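Local coordinates for Mlr3007 protein (Mesorhizobium loti, PDB 3QQM) that probably transfers the amino group of leucine, isoleucine and valine to 2-oxoglutarate, as a class-IV aminotransferase dependent on pyridoxal 5'-phosphate, at residues A[47-60]-A[73-85]. Numbering follows the deposited sequence.
With EDO (1,2-ethanediol), chain Q.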
loop_
_atom_site.group_PDB
_atom_site.type_symbol
_atom_site.label_atom_id
_atom_site.label_comp_id
_atom_site.label_asym_id
_atom_site.label_seq_id
_atom_site.Cartn_x
_atom_site.Cartn_y
_atom_site.Cartn_z
ATOM N N LEU A 47 -17.727 -0.882 5.979
ATOM C CA LEU A 47 -18.012 0.509 5.646
ATOM C C LEU A 47 -19.375 0.768 5.019
ATOM O O LEU A 47 -19.723 1.911 4.787
ATOM C CB LEU A 47 -16.883 1.056 4.744
ATOM C CG LEU A 47 -15.514 1.114 5.417
ATOM C CD1 LEU A 47 -14.437 1.531 4.434
ATOM C CD2 LEU A 47 -15.529 2.068 6.646
ATOM N N GLY A 48 -20.125 -0.287 4.731
ATOM C CA GLY A 48 -21.454 -0.160 4.144
ATOM C C GLY A 48 -21.468 -0.027 2.636
ATOM O O GLY A 48 -22.342 0.595 2.080
ATOM N N PHE A 49 -20.482 -0.574 1.966
ATOM C CA PHE A 49 -20.446 -0.514 0.498
ATOM C C PHE A 49 -21.206 -1.683 -0.149
ATOM O O PHE A 49 -21.053 -2.820 0.268
ATOM C CB PHE A 49 -18.999 -0.529 0.003
ATOM C CG PHE A 49 -18.344 0.797 -0.002
ATOM C CD1 PHE A 49 -18.279 1.569 1.147
ATOM C CD2 PHE A 49 -17.714 1.251 -1.143
ATOM C CE1 PHE A 49 -17.654 2.813 1.138
ATOM C CE2 PHE A 49 -17.071 2.483 -1.164
ATOM C CZ PHE A 49 -17.034 3.266 -0.021
ATOM N N ALA A 50 -22.040 -1.405 -1.144
ATOM C CA ALA A 50 -22.703 -2.499 -1.865
ATOM C C ALA A 50 -21.538 -3.143 -2.599
ATOM O O ALA A 50 -20.650 -2.438 -3.073
ATOM C CB ALA A 50 -23.764 -1.988 -2.836
ATOM N N CYS A 51 -21.483 -4.472 -2.602
ATOM C CA CYS A 51 -20.382 -5.193 -3.244
ATOM C C CYS A 51 -20.844 -6.527 -3.805
ATOM O O CYS A 51 -21.180 -7.433 -3.055
ATOM C CB CYS A 51 -19.275 -5.434 -2.231
ATOM S SG CYS A 51 -17.761 -6.040 -2.961
ATOM N N ASP A 52 -20.868 -6.636 -5.125
ATOM C CA ASP A 52 -21.310 -7.853 -5.803
ATOM C C ASP A 52 -20.081 -8.572 -6.397
ATOM O O ASP A 52 -19.545 -8.157 -7.409
ATOM C CB ASP A 52 -22.314 -7.500 -6.884
ATOM C CG ASP A 52 -22.806 -8.711 -7.641
ATOM O OD1 ASP A 52 -22.306 -9.827 -7.384
ATOM O OD2 ASP A 52 -23.701 -8.547 -8.498
ATOM N N PRO A 53 -19.634 -9.655 -5.752
ATOM C CA PRO A 53 -18.447 -10.379 -6.220
ATOM C C PRO A 53 -18.500 -10.844 -7.680
ATOM O O PRO A 53 -17.454 -10.917 -8.339
ATOM C CB PRO A 53 -18.392 -11.577 -5.286
ATOM C CG PRO A 53 -19.077 -11.131 -4.064
ATOM C CD PRO A 53 -20.142 -10.199 -4.480
ATOM N N GLN A 54 -19.691 -11.156 -8.174
ATOM C CA GLN A 54 -19.850 -11.615 -9.549
ATOM C C GLN A 54 -19.461 -10.460 -10.485
ATOM O O GLN A 54 -18.772 -10.657 -11.505
ATOM C CB GLN A 54 -21.294 -12.144 -9.780
ATOM C CG GLN A 54 -21.518 -12.958 -11.093
ATOM C CD GLN A 54 -22.901 -13.739 -11.134
ATOM O OE1 GLN A 54 -23.740 -13.618 -10.223
ATOM N NE2 GLN A 54 -23.098 -14.559 -12.188
ATOM N N ARG A 55 -19.844 -9.250 -10.094
ATOM C CA ARG A 55 -19.527 -8.042 -10.852
ATOM C C ARG A 55 -18.017 -7.691 -10.787
ATOM O O ARG A 55 -17.430 -7.211 -11.773
ATOM C CB ARG A 55 -20.366 -6.896 -10.325
ATOM C CG ARG A 55 -20.025 -5.549 -10.874
ATOM C CD ARG A 55 -20.858 -4.470 -10.167
ATOM N NE ARG A 55 -22.304 -4.698 -10.335
ATOM C CZ ARG A 55 -23.246 -3.881 -9.876
ATOM N NH1 ARG A 55 -22.903 -2.750 -9.247
ATOM N NH2 ARG A 55 -24.535 -4.179 -10.073
ATOM N N ILE A 56 -17.411 -7.916 -9.622
ATOM C CA ILE A 56 -15.990 -7.672 -9.442
ATOM C C ILE A 56 -15.238 -8.606 -10.383
ATOM O O ILE A 56 -14.362 -8.182 -11.090
ATOM C CB ILE A 56 -15.536 -7.895 -7.963
ATOM C CG1 ILE A 56 -16.191 -6.871 -7.047
ATOM C CG2 ILE A 56 -14.036 -7.814 -7.844
ATOM C CD1 ILE A 56 -15.896 -5.456 -7.421
ATOM N N ALA A 57 -15.605 -9.882 -10.380
ATOM C CA ALA A 57 -14.971 -10.866 -11.271
ATOM C C ALA A 57 -15.152 -10.475 -12.738
ATOM O O ALA A 57 -14.253 -10.686 -13.530
ATOM C CB ALA A 57 -15.515 -12.291 -11.021
ATOM N N GLU A 58 -16.314 -9.907 -13.090
ATOM C CA GLU A 58 -16.583 -9.494 -14.460
ATOM C C GLU A 58 -15.646 -8.397 -14.889
ATOM O O GLU A 58 -15.014 -8.516 -15.939
ATOM C CB GLU A 58 -18.055 -9.029 -14.673
ATOM C CG GLU A 58 -19.126 -10.170 -14.657
ATOM C CD GLU A 58 -20.597 -9.669 -14.757
ATOM O OE1 GLU A 58 -21.505 -10.547 -14.869
ATOM O OE2 GLU A 58 -20.862 -8.421 -14.713
ATOM N N VAL A 59 -15.547 -7.321 -14.104
ATOM C CA VAL A 59 -14.668 -6.214 -14.505
ATOM C C VAL A 59 -13.184 -6.641 -14.560
ATOM O O VAL A 59 -12.463 -6.247 -15.468
ATOM C CB VAL A 59 -14.852 -4.935 -13.638
ATOM C CG1 VAL A 59 -16.267 -4.446 -13.744
ATOM C CG2 VAL A 59 -14.481 -5.168 -12.172
ATOM N N LEU A 60 -12.742 -7.455 -13.605
ATOM C CA LEU A 60 -11.349 -7.930 -13.601
ATOM C C LEU A 60 -11.069 -8.814 -14.834
ATOM O O LEU A 60 -10.060 -8.634 -15.512
ATOM C CB LEU A 60 -11.027 -8.680 -12.318
ATOM C CG LEU A 60 -10.985 -7.822 -11.065
ATOM C CD1 LEU A 60 -10.898 -8.695 -9.804
ATOM C CD2 LEU A 60 -9.835 -6.814 -11.151
ATOM N N THR A 73 -2.845 -3.609 -12.107
ATOM C CA THR A 73 -4.273 -3.589 -12.170
ATOM C C THR A 73 -4.869 -2.816 -11.023
ATOM O O THR A 73 -4.582 -3.105 -9.881
ATOM C CB THR A 73 -4.804 -5.014 -12.104
ATOM O OG1 THR A 73 -4.203 -5.792 -13.158
ATOM C CG2 THR A 73 -6.342 -5.025 -12.214
ATOM N N ARG A 74 -5.701 -1.823 -11.335
ATOM C CA ARG A 74 -6.352 -1.042 -10.301
ATOM C C ARG A 74 -7.847 -1.358 -10.295
ATOM O O ARG A 74 -8.544 -1.119 -11.282
ATOM C CB ARG A 74 -6.160 0.465 -10.507
ATOM C CG ARG A 74 -6.713 1.283 -9.324
ATOM C CD ARG A 74 -6.894 2.763 -9.601
ATOM N NE ARG A 74 -7.860 2.978 -10.680
ATOM C CZ ARG A 74 -7.551 3.403 -11.908
ATOM N NH1 ARG A 74 -6.303 3.779 -12.216
ATOM N NH2 ARG A 74 -8.504 3.529 -12.811
ATOM N N LEU A 75 -8.329 -1.847 -9.154
ATOM C CA LEU A 75 -9.745 -2.181 -8.939
ATOM C C LEU A 75 -10.317 -1.141 -7.997
ATOM O O LEU A 75 -9.694 -0.850 -6.985
ATOM C CB LEU A 75 -9.872 -3.550 -8.302
ATOM C CG LEU A 75 -11.280 -4.084 -8.070
ATOM C CD1 LEU A 75 -12.024 -4.290 -9.397
ATOM C CD2 LEU A 75 -11.222 -5.398 -7.244
ATOM N N ALA A 76 -11.479 -0.567 -8.331
ATOM C CA ALA A 76 -12.116 0.456 -7.491
ATOM C C ALA A 76 -13.597 0.167 -7.296
ATOM O O ALA A 76 -14.273 -0.263 -8.214
ATOM C CB ALA A 76 -11.930 1.851 -8.083
ATOM N N LEU A 77 -14.078 0.426 -6.082
ATOM C CA LEU A 77 -15.468 0.207 -5.718
ATOM C C LEU A 77 -16.091 1.441 -5.050
ATOM O O LEU A 77 -15.551 1.982 -4.084
ATOM C CB LEU A 77 -15.540 -0.962 -4.747
ATOM C CG LEU A 77 -16.909 -1.399 -4.246
ATOM C CD1 LEU A 77 -17.745 -2.001 -5.395
ATOM C CD2 LEU A 77 -16.729 -2.392 -3.090
ATOM N N ALA A 78 -17.228 1.865 -5.570
ATOM C CA ALA A 78 -17.980 2.980 -5.016
ATOM C C ALA A 78 -19.062 2.407 -4.087
ATOM O O ALA A 78 -19.491 1.251 -4.258
ATOM C CB ALA A 78 -18.612 3.833 -6.120
ATOM N N ARG A 79 -19.477 3.215 -3.110
ATOM C CA ARG A 79 -20.478 2.828 -2.126
ATOM C C ARG A 79 -21.778 2.282 -2.756
ATOM O O ARG A 79 -22.438 1.429 -2.164
ATOM C CB ARG A 79 -20.784 4.020 -1.219
ATOM C CG ARG A 79 -21.803 3.760 -0.106
ATOM C CD ARG A 79 -22.084 5.031 0.663
ATOM N NE ARG A 79 -20.844 5.639 1.146
ATOM C CZ ARG A 79 -20.199 5.275 2.261
ATOM N NH1 ARG A 79 -20.655 4.278 3.026
ATOM N NH2 ARG A 79 -19.075 5.894 2.608
ATOM N N ASN A 80 -22.136 2.758 -3.942
ATOM C CA ASN A 80 -23.331 2.252 -4.600
ATOM C C ASN A 80 -23.115 0.899 -5.311
ATOM O O ASN A 80 -24.048 0.368 -5.939
ATOM C CB ASN A 80 -23.927 3.299 -5.568
ATOM C CG ASN A 80 -22.949 3.738 -6.687
ATOM O OD1 ASN A 80 -21.936 3.080 -6.991
ATOM N ND2 ASN A 80 -23.270 4.864 -7.300
ATOM N N GLY A 81 -21.905 0.336 -5.206
ATOM C CA GLY A 81 -21.593 -0.954 -5.864
ATOM C C GLY A 81 -20.943 -0.804 -7.248
ATOM O O GLY A 81 -20.496 -1.795 -7.816
ATOM N N ASP A 82 -20.903 0.423 -7.793
ATOM C CA ASP A 82 -20.258 0.670 -9.098
ATOM C C ASP A 82 -18.798 0.294 -8.953
ATOM O O ASP A 82 -18.177 0.565 -7.897
ATOM C CB ASP A 82 -20.400 2.138 -9.586
ATOM C CG ASP A 82 -21.862 2.522 -9.985
ATOM O OD1 ASP A 82 -22.736 1.634 -10.032
ATOM O OD2 ASP A 82 -22.131 3.732 -10.251
ATOM N N ALA A 83 -18.261 -0.361 -9.978
ATOM C CA ALA A 83 -16.874 -0.819 -9.973
ATOM C C ALA A 83 -16.140 -0.645 -11.290
ATOM O O ALA A 83 -16.727 -0.692 -12.368
ATOM C CB ALA A 83 -16.818 -2.287 -9.581
ATOM N N THR A 84 -14.832 -0.461 -11.181
ATOM C CA THR A 84 -13.973 -0.330 -12.323
ATOM C C THR A 84 -12.703 -1.120 -12.113
ATOM O O THR A 84 -12.279 -1.353 -10.984
ATOM C CB THR A 84 -13.570 1.164 -12.610
ATOM O OG1 THR A 84 -12.809 1.689 -11.500
ATOM C CG2 THR A 84 -14.810 2.028 -12.872
ATOM N N ALA A 85 -12.119 -1.545 -13.228
ATOM C CA ALA A 85 -10.851 -2.242 -13.239
ATOM C C ALA A 85 -10.056 -1.723 -14.440
ATOM O O ALA A 85 -10.567 -1.644 -15.562
ATOM C CB ALA A 85 -11.038 -3.732 -13.316
HETATM C C1 EDO Q . -16.946 3.487 -9.565
HETATM O O1 EDO Q . -16.690 4.883 -9.720
HETATM C C2 EDO Q . -15.674 2.730 -9.164
HETATM O O2 EDO Q . -14.483 3.291 -9.719
HETATM O O HOH W 1 -22.987 2.982 3.168
HETATM O O HOH W 2 -20.895 -4.307 -6.660
#
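L75 lies beneath helix 53-60 and meets it with both methyls: CD1 touches V59 CG2 and L60 CD2, each at 3.8 Å, while CD2 reaches I56 CG2. With CG anti to the backbone N (chi1 -177°), its fork crosses these three side chains at about a right angle. Small residues suit the neighbouring strand 83-85, whose axis comes within 7.6 Å of that of helix 53-60: A83 CB meets I56 CD1, and A85 CB lies 3.6 Å from V59 O. Farther along, L77 CD2 packs on C51 SG, carrying the apolar layer toward the loop.

There F49 lays its ring against the A78-G81 turn that links the two strands. R79 CA sits over one face, 3.6 Å from the ring centroid in a CH-pi contact, and F49 CE1 lies over a face of the R79 guanidinium, the two planes 53° apart. Shortening F49 to an alanine would probably open a gap over the turn, costing R79 CA its ring face and the guanidinium some apolar cover.

At the polar edge a nearly straight hydrogen bond joins the backbones, A50 N to R79 O (3.0 Å, 172°). R79 NH1 bonds weakly to L47 O and shares a water with G48 O; its NE forms a salt bridge with D15. R55 NH1 bonds weakly to G81 O, which also accepts from a water that accepts from D52 N. G48 and G81 have positive phi, where a CB would jam against the preceding carbonyl O; at G81 it would also crowd A50 CB.

Helix 53-64 and its leading loop cover the hairpin of strands 71-78 and 83-89 in a four-stranded antiparallel sheet; strand 17-25 pairs with 71-78, and helix 33-47 flanks the core, L40 touching L75 and A44 touching F49.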